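Local coordinates for protein Cd1 (PDB 7D39) that binds flavin mononucleotide and probably acts as an ene-reductase that starts the breakdown of flavones and flavonols in gut bacteria, at residues 89-102 against 149-161. Numbering follows the deposited sequence.
Sequences IFEKGATGLFHTIT and WVTRTQCDAGMLA. With FMN (flavin mononucleotide), chain B.
Two loops of the flavodoxin-like domain meet at the flavin pocket, and the helices that follow them pack together. Glu91, Lys92 and Trp149 bind the polar edge of the isoalloxazine through their backbones. Glu91 N gives a hydrogen bond to N5 of FMN (3.1 Å), and Lys92 N gives one to its O4 (2.9 Å). Trp149 O accepts from N3 of the flavin (2.8 Å) and also receives a CA-H...O contact from Lys92 CA. One carbonyl thus serves both the flavin and the facing loop. Ile89 lies behind them. Its CG1 stands beside the backbone N (chi1 -59°), which carries CD1 to Val150 CG1 (3.6 Å) and also beside Thr153 CG2.

Asp156 ties its helix to the chain at Ala94, just after Gly93. Its OD2 uses the anti lone pair, away from OD1, to accept a fairly straight bond from Ala94 N (2.8 Å). The His99 ring lies near the same carboxylate, the planes 72° apart. His99 ND1 gives a bent hydrogen bond to Thr95 O, from above the carbonyl plane, which helps to hold the ring's orientation. An alanine in place of Asp156 is likely to leave Ala94 N without its acceptor and let the loop beside the flavin move more freely.

Farther along, Phe98 CZ meets Leu160 CD2 (3.8 Å), and the ring's edge faces Asp156 O (3.6 Å from CE1). A water joins that carbonyl to Thr102 OG1.

Helices 96-102 and 153-161 run in the same direction, crossing at 27°, with their axes 9.6 Å apart at closest approach. Both lie against the central parallel sheet. Phe98, Ala157 and Leu160 touch Phe141 of strand 138-144, and Phe98 also meets Phe85 of strand 82-88 edge-to-face. Thr153 OG1 is hydrogen-bonded to Ser143, while Val150 and Thr153 reach Val173 of the edge strand 167-174.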
loop_
_atom_site.group_PDB
_atom_site.type_symbol
_atom_site.label_atom_id
_atom_site.label_comp_id
_atom_site.label_asym_id
_atom_site.label_seq_id
_atom_site.Cartn_x
_atom_site.Cartn_y
_atom_site.Cartn_z
ATOM N N ILE A 89 -1.679 -1.301 -14.723
ATOM C CA ILE A 89 -2.948 -1.856 -14.271
ATOM C C ILE A 89 -3.114 -3.229 -14.920
ATOM O O ILE A 89 -3.031 -3.351 -16.148
ATOM C CB ILE A 89 -4.118 -0.929 -14.625
ATOM C CG1 ILE A 89 -3.911 0.438 -13.988
ATOM C CG2 ILE A 89 -5.438 -1.567 -14.194
ATOM C CD1 ILE A 89 -4.976 1.450 -14.312
ATOM N N PHE A 90 -3.317 -4.264 -14.098
ATOM C CA PHE A 90 -3.616 -5.623 -14.545
ATOM C C PHE A 90 -4.974 -6.009 -13.957
ATOM O O PHE A 90 -5.160 -5.927 -12.742
ATOM C CB PHE A 90 -2.558 -6.640 -14.068
ATOM C CG PHE A 90 -1.211 -6.572 -14.766
ATOM C CD1 PHE A 90 -0.949 -5.678 -15.800
ATOM C CD2 PHE A 90 -0.191 -7.441 -14.367
ATOM C CE1 PHE A 90 0.309 -5.655 -16.418
ATOM C CE2 PHE A 90 1.059 -7.417 -14.967
ATOM C CZ PHE A 90 1.314 -6.516 -16.004
ATOM N N GLU A 91 -5.923 -6.411 -14.804
ATOM C CA GLU A 91 -7.275 -6.792 -14.363
ATOM C C GLU A 91 -7.868 -5.789 -13.363
ATOM O O GLU A 91 -8.364 -6.153 -12.293
ATOM C CB GLU A 91 -7.276 -8.205 -13.770
ATOM C CG GLU A 91 -6.752 -9.244 -14.760
ATOM C CD GLU A 91 -5.283 -9.518 -14.568
ATOM O OE1 GLU A 91 -4.855 -9.610 -13.402
ATOM O OE2 GLU A 91 -4.542 -9.638 -15.567
ATOM N N LYS A 92 -7.788 -4.502 -13.712
ATOM C CA LYS A 92 -8.434 -3.434 -12.948
ATOM C C LYS A 92 -7.839 -3.357 -11.548
ATOM O O LYS A 92 -8.578 -3.280 -10.555
ATOM C CB LYS A 92 -9.814 -3.874 -12.480
ATOM C CG LYS A 92 -10.818 -3.956 -13.602
ATOM C CD LYS A 92 -12.063 -4.661 -13.135
ATOM C CE LYS A 92 -12.985 -4.916 -14.305
ATOM N NZ LYS A 92 -14.124 -5.796 -13.953
ATOM N N GLY A 93 -6.519 -3.394 -11.446
ATOM C CA GLY A 93 -5.920 -3.333 -10.135
ATOM C C GLY A 93 -4.448 -3.216 -10.457
ATOM O O GLY A 93 -4.070 -3.109 -11.625
ATOM N N ALA A 94 -3.602 -3.246 -9.435
ATOM C CA ALA A 94 -2.168 -3.198 -9.667
ATOM C C ALA A 94 -1.655 -4.582 -10.069
ATOM O O ALA A 94 -2.388 -5.571 -10.049
ATOM C CB ALA A 94 -1.464 -2.676 -8.427
ATOM N N THR A 95 -0.379 -4.651 -10.443
ATOM C CA THR A 95 0.179 -5.914 -10.922
ATOM C C THR A 95 0.356 -6.911 -9.777
ATOM O O THR A 95 0.442 -6.545 -8.602
ATOM C CB THR A 95 1.526 -5.711 -11.612
ATOM O OG1 THR A 95 2.488 -5.252 -10.655
ATOM C CG2 THR A 95 1.423 -4.709 -12.802
ATOM N N GLY A 96 0.420 -8.194 -10.142
ATOM C CA GLY A 96 0.689 -9.212 -9.144
ATOM C C GLY A 96 1.904 -8.870 -8.307
ATOM O O GLY A 96 1.903 -9.049 -7.088
ATOM N N LEU A 97 2.952 -8.353 -8.955
ATOM C CA LEU A 97 4.173 -8.004 -8.241
ATOM C C LEU A 97 3.927 -6.898 -7.218
ATOM O O LEU A 97 4.442 -6.950 -6.099
ATOM C CB LEU A 97 5.251 -7.580 -9.241
ATOM C CG LEU A 97 6.552 -7.139 -8.570
ATOM C CD1 LEU A 97 7.124 -8.261 -7.707
ATOM C CD2 LEU A 97 7.567 -6.682 -9.609
ATOM N N PHE A 98 3.147 -5.887 -7.594
ATOM C CA PHE A 98 2.737 -4.874 -6.635
ATOM C C PHE A 98 2.013 -5.505 -5.445
ATOM O O PHE A 98 2.236 -5.118 -4.289
ATOM C CB PHE A 98 1.845 -3.839 -7.328
ATOM C CG PHE A 98 1.622 -2.602 -6.511
ATOM C CD1 PHE A 98 0.697 -2.586 -5.482
ATOM C CD2 PHE A 98 2.347 -1.450 -6.771
ATOM C CE1 PHE A 98 0.515 -1.453 -4.727
ATOM C CE2 PHE A 98 2.179 -0.319 -6.011
ATOM C CZ PHE A 98 1.263 -0.312 -4.992
ATOM N N HIS A 99 1.128 -6.462 -5.704
ATOM C CA HIS A 99 0.460 -7.162 -4.600
ATOM C C HIS A 99 1.441 -7.964 -3.752
ATOM O O HIS A 99 1.254 -8.075 -2.541
ATOM C CB HIS A 99 -0.624 -8.084 -5.127
ATOM C CG HIS A 99 -1.861 -7.367 -5.560
ATOM N ND1 HIS A 99 -2.096 -7.008 -6.868
ATOM C CD2 HIS A 99 -2.941 -6.952 -4.860
ATOM C CE1 HIS A 99 -3.263 -6.396 -6.953
ATOM N NE2 HIS A 99 -3.791 -6.342 -5.748
ATOM N N THR A 100 2.483 -8.527 -4.365
ATOM C CA THR A 100 3.493 -9.267 -3.613
ATOM C C THR A 100 4.306 -8.341 -2.721
ATOM O O THR A 100 4.557 -8.661 -1.557
ATOM C CB THR A 100 4.399 -10.022 -4.576
ATOM O OG1 THR A 100 3.676 -11.124 -5.093
ATOM C CG2 THR A 100 5.635 -10.557 -3.881
ATOM N N ILE A 101 4.707 -7.180 -3.248
ATOM C CA ILE A 101 5.382 -6.190 -2.419
ATOM C C ILE A 101 4.503 -5.802 -1.236
ATOM O O ILE A 101 4.982 -5.667 -0.104
ATOM C CB ILE A 101 5.785 -4.967 -3.272
ATOM C CG1 ILE A 101 6.940 -5.352 -4.201
ATOM C CG2 ILE A 101 6.170 -3.779 -2.389
ATOM C CD1 ILE A 101 7.153 -4.388 -5.363
ATOM N N THR A 102 3.200 -5.635 -1.474
ATOM C CA THR A 102 2.287 -5.348 -0.373
ATOM C C THR A 102 2.245 -6.507 0.633
ATOM O O THR A 102 2.338 -6.295 1.842
ATOM C CB THR A 102 0.882 -5.037 -0.914
ATOM O OG1 THR A 102 0.922 -3.912 -1.806
ATOM C CG2 THR A 102 -0.056 -4.699 0.216
ATOM N N TRP A 149 -10.637 -0.229 -17.718
ATOM C CA TRP A 149 -10.772 -1.251 -16.680
ATOM C C TRP A 149 -9.786 -0.907 -15.572
ATOM O O TRP A 149 -8.675 -1.437 -15.506
ATOM C CB TRP A 149 -10.485 -2.641 -17.245
ATOM C CG TRP A 149 -11.466 -3.188 -18.234
ATOM C CD1 TRP A 149 -12.296 -2.481 -19.076
ATOM C CD2 TRP A 149 -11.736 -4.571 -18.479
ATOM N NE1 TRP A 149 -13.051 -3.345 -19.824
ATOM C CE2 TRP A 149 -12.735 -4.632 -19.468
ATOM C CE3 TRP A 149 -11.247 -5.763 -17.938
ATOM C CZ2 TRP A 149 -13.231 -5.847 -19.949
ATOM C CZ3 TRP A 149 -11.744 -6.964 -18.419
ATOM C CH2 TRP A 149 -12.723 -6.994 -19.408
ATOM N N VAL A 150 -10.204 -0.003 -14.685
ATOM C CA VAL A 150 -9.265 0.641 -13.769
ATOM C C VAL A 150 -9.843 0.883 -12.369
ATOM O O VAL A 150 -9.370 1.755 -11.635
ATOM C CB VAL A 150 -8.785 1.965 -14.386
ATOM C CG1 VAL A 150 -8.205 1.726 -15.797
ATOM C CG2 VAL A 150 -9.938 2.938 -14.457
ATOM N N THR A 151 -10.839 0.104 -11.968
ATOM C CA THR A 151 -11.649 0.458 -10.804
ATOM C C THR A 151 -11.091 -0.035 -9.472
ATOM O O THR A 151 -11.699 0.238 -8.431
ATOM C CB THR A 151 -13.071 -0.079 -10.965
ATOM O OG1 THR A 151 -13.015 -1.472 -11.312
ATOM C CG2 THR A 151 -13.791 0.667 -12.047
ATOM N N ARG A 152 -9.969 -0.752 -9.457
ATOM C CA ARG A 152 -9.441 -1.283 -8.211
ATOM C C ARG A 152 -8.010 -0.863 -7.917
ATOM O O ARG A 152 -7.505 -1.161 -6.824
ATOM C CB ARG A 152 -9.536 -2.810 -8.221
ATOM C CG ARG A 152 -10.919 -3.330 -8.561
ATOM C CD ARG A 152 -10.996 -4.840 -8.438
ATOM N NE ARG A 152 -11.096 -5.252 -7.044
ATOM C CZ ARG A 152 -10.705 -6.433 -6.568
ATOM N NH1 ARG A 152 -10.170 -7.336 -7.375
ATOM N NH2 ARG A 152 -10.859 -6.705 -5.274
ATOM N N THR A 153 -7.341 -0.171 -8.843
ATOM C CA THR A 153 -5.901 0.000 -8.705
ATOM C C THR A 153 -5.560 1.030 -7.638
ATOM O O THR A 153 -4.580 0.864 -6.908
ATOM C CB THR A 153 -5.278 0.361 -10.066
ATOM O OG1 THR A 153 -3.851 0.366 -9.956
ATOM C CG2 THR A 153 -5.778 1.728 -10.574
ATOM N N GLN A 154 -6.369 2.078 -7.504
ATOM C CA GLN A 154 -6.098 3.099 -6.497
ATOM C C GLN A 154 -6.260 2.558 -5.084
ATOM O O GLN A 154 -5.557 2.993 -4.163
ATOM C CB GLN A 154 -7.028 4.289 -6.707
ATOM C CG GLN A 154 -6.706 5.122 -7.904
ATOM C CD GLN A 154 -7.787 6.130 -8.212
ATOM O OE1 GLN A 154 -8.939 5.773 -8.470
ATOM N NE2 GLN A 154 -7.420 7.409 -8.168
ATOM N N CYS A 155 -7.200 1.643 -4.885
ATOM C CA CYS A 155 -7.320 0.985 -3.592
ATOM C C CYS A 155 -6.140 0.047 -3.354
ATOM O O CYS A 155 -5.582 0.023 -2.248
ATOM C CB CYS A 155 -8.663 0.265 -3.511
ATOM S SG CYS A 155 -9.049 -0.496 -1.915
ATOM N N ASP A 156 -5.708 -0.702 -4.384
ATOM C CA ASP A 156 -4.488 -1.498 -4.237
ATOM C C ASP A 156 -3.329 -0.610 -3.828
ATOM O O ASP A 156 -2.547 -0.957 -2.932
ATOM C CB ASP A 156 -4.125 -2.236 -5.531
ATOM C CG ASP A 156 -5.143 -3.272 -5.936
ATOM O OD1 ASP A 156 -5.998 -3.642 -5.118
ATOM O OD2 ASP A 156 -5.074 -3.738 -7.089
ATOM N N ALA A 157 -3.185 0.537 -4.493
ATOM C CA ALA A 157 -2.070 1.416 -4.169
ATOM C C ALA A 157 -2.146 1.847 -2.711
ATOM O O ALA A 157 -1.164 1.760 -1.966
ATOM C CB ALA A 157 -2.063 2.631 -5.098
ATOM N N GLY A 158 -3.319 2.299 -2.286
ATOM C CA GLY A 158 -3.483 2.692 -0.903
ATOM C C GLY A 158 -3.143 1.580 0.072
ATOM O O GLY A 158 -2.640 1.841 1.160
HETATM N N MSE A 159 -3.443 0.360 -0.281
HETATM C CA MSE A 159 -3.086 -0.753 0.531
HETATM C C MSE A 159 -1.612 -0.797 0.898
HETATM O O MSE A 159 -1.323 -1.077 2.019
HETATM C CB MSE A 159 -3.565 -2.018 -0.131
HETATM C CG MSE A 159 -3.882 -3.026 0.932
HETATM SE SE MSE A 159 -5.377 -2.596 2.140
HETATM C CE MSE A 159 -6.777 -2.567 0.886
ATOM N N LEU A 160 -0.707 -0.550 -0.029
ATOM C CA LEU A 160 0.727 -0.576 0.237
ATOM C C LEU A 160 1.110 0.474 1.278
ATOM O O LEU A 160 1.885 0.193 2.200
ATOM C CB LEU A 160 1.503 -0.376 -1.062
ATOM C CG LEU A 160 3.020 -0.257 -0.865
ATOM C CD1 LEU A 160 3.551 -1.549 -0.244
ATOM C CD2 LEU A 160 3.749 0.027 -2.166
ATOM N N ALA A 161 0.562 1.686 1.153
ATOM C CA ALA A 161 0.850 2.757 2.106
ATOM C C ALA A 161 0.233 2.485 3.471
ATOM O O ALA A 161 0.773 2.927 4.493
ATOM C CB ALA A 161 0.333 4.095 1.577
HETATM N N1 FMN B . -5.071 -2.158 -18.774
HETATM C C2 FMN B . -6.180 -1.654 -18.253
HETATM O O2 FMN B . -6.324 -0.469 -18.565
HETATM N N3 FMN B . -7.029 -2.396 -17.491
HETATM C C4 FMN B . -6.711 -3.685 -17.230
HETATM O O4 FMN B . -7.369 -4.468 -16.570
HETATM C C4A FMN B . -5.485 -4.255 -17.808
HETATM N N5 FMN B . -5.117 -5.498 -17.611
HETATM C C5A FMN B . -3.991 -6.025 -18.089
HETATM C C6 FMN B . -3.621 -7.338 -17.857
HETATM C C7 FMN B . -2.444 -7.865 -18.371
HETATM C C7M FMN B . -2.063 -9.301 -18.120
HETATM C C8 FMN B . -1.576 -7.006 -19.213
HETATM C C8M FMN B . -0.310 -7.568 -19.797
HETATM C C9 FMN B . -1.961 -5.697 -19.449
HETATM C C9A FMN B . -3.122 -5.179 -18.913
HETATM N N10 FMN B . -3.512 -3.861 -19.177
HETATM C C10 FMN B . -4.669 -3.391 -18.604
HETATM C "C1'" FMN B . -2.622 -3.018 -19.966
HETATM C "C2'" FMN B . -1.460 -2.492 -19.113
HETATM O "O2'" FMN B . -1.883 -1.647 -18.060
HETATM C "C3'" FMN B . -0.390 -1.807 -20.013
HETATM O "O3'" FMN B . 0.177 -2.719 -20.912
HETATM C "C4'" FMN B . 0.696 -1.073 -19.189
HETATM O "O4'" FMN B . 0.214 0.126 -18.610
HETATM C "C5'" FMN B . 1.929 -0.824 -20.043
HETATM O "O5'" FMN B . 2.929 -0.147 -19.362
HETATM P P FMN B . 4.426 -0.135 -19.570
HETATM O O1P FMN B . 5.012 0.575 -18.532
HETATM O O2P FMN B . 4.841 -1.477 -19.531
HETATM O O3P FMN B . 4.538 0.576 -20.803
HETATM O O HOH W 1 -7.865 -7.006 -9.537
HETATM O O HOH W 2 -1.609 -3.684 -2.957
#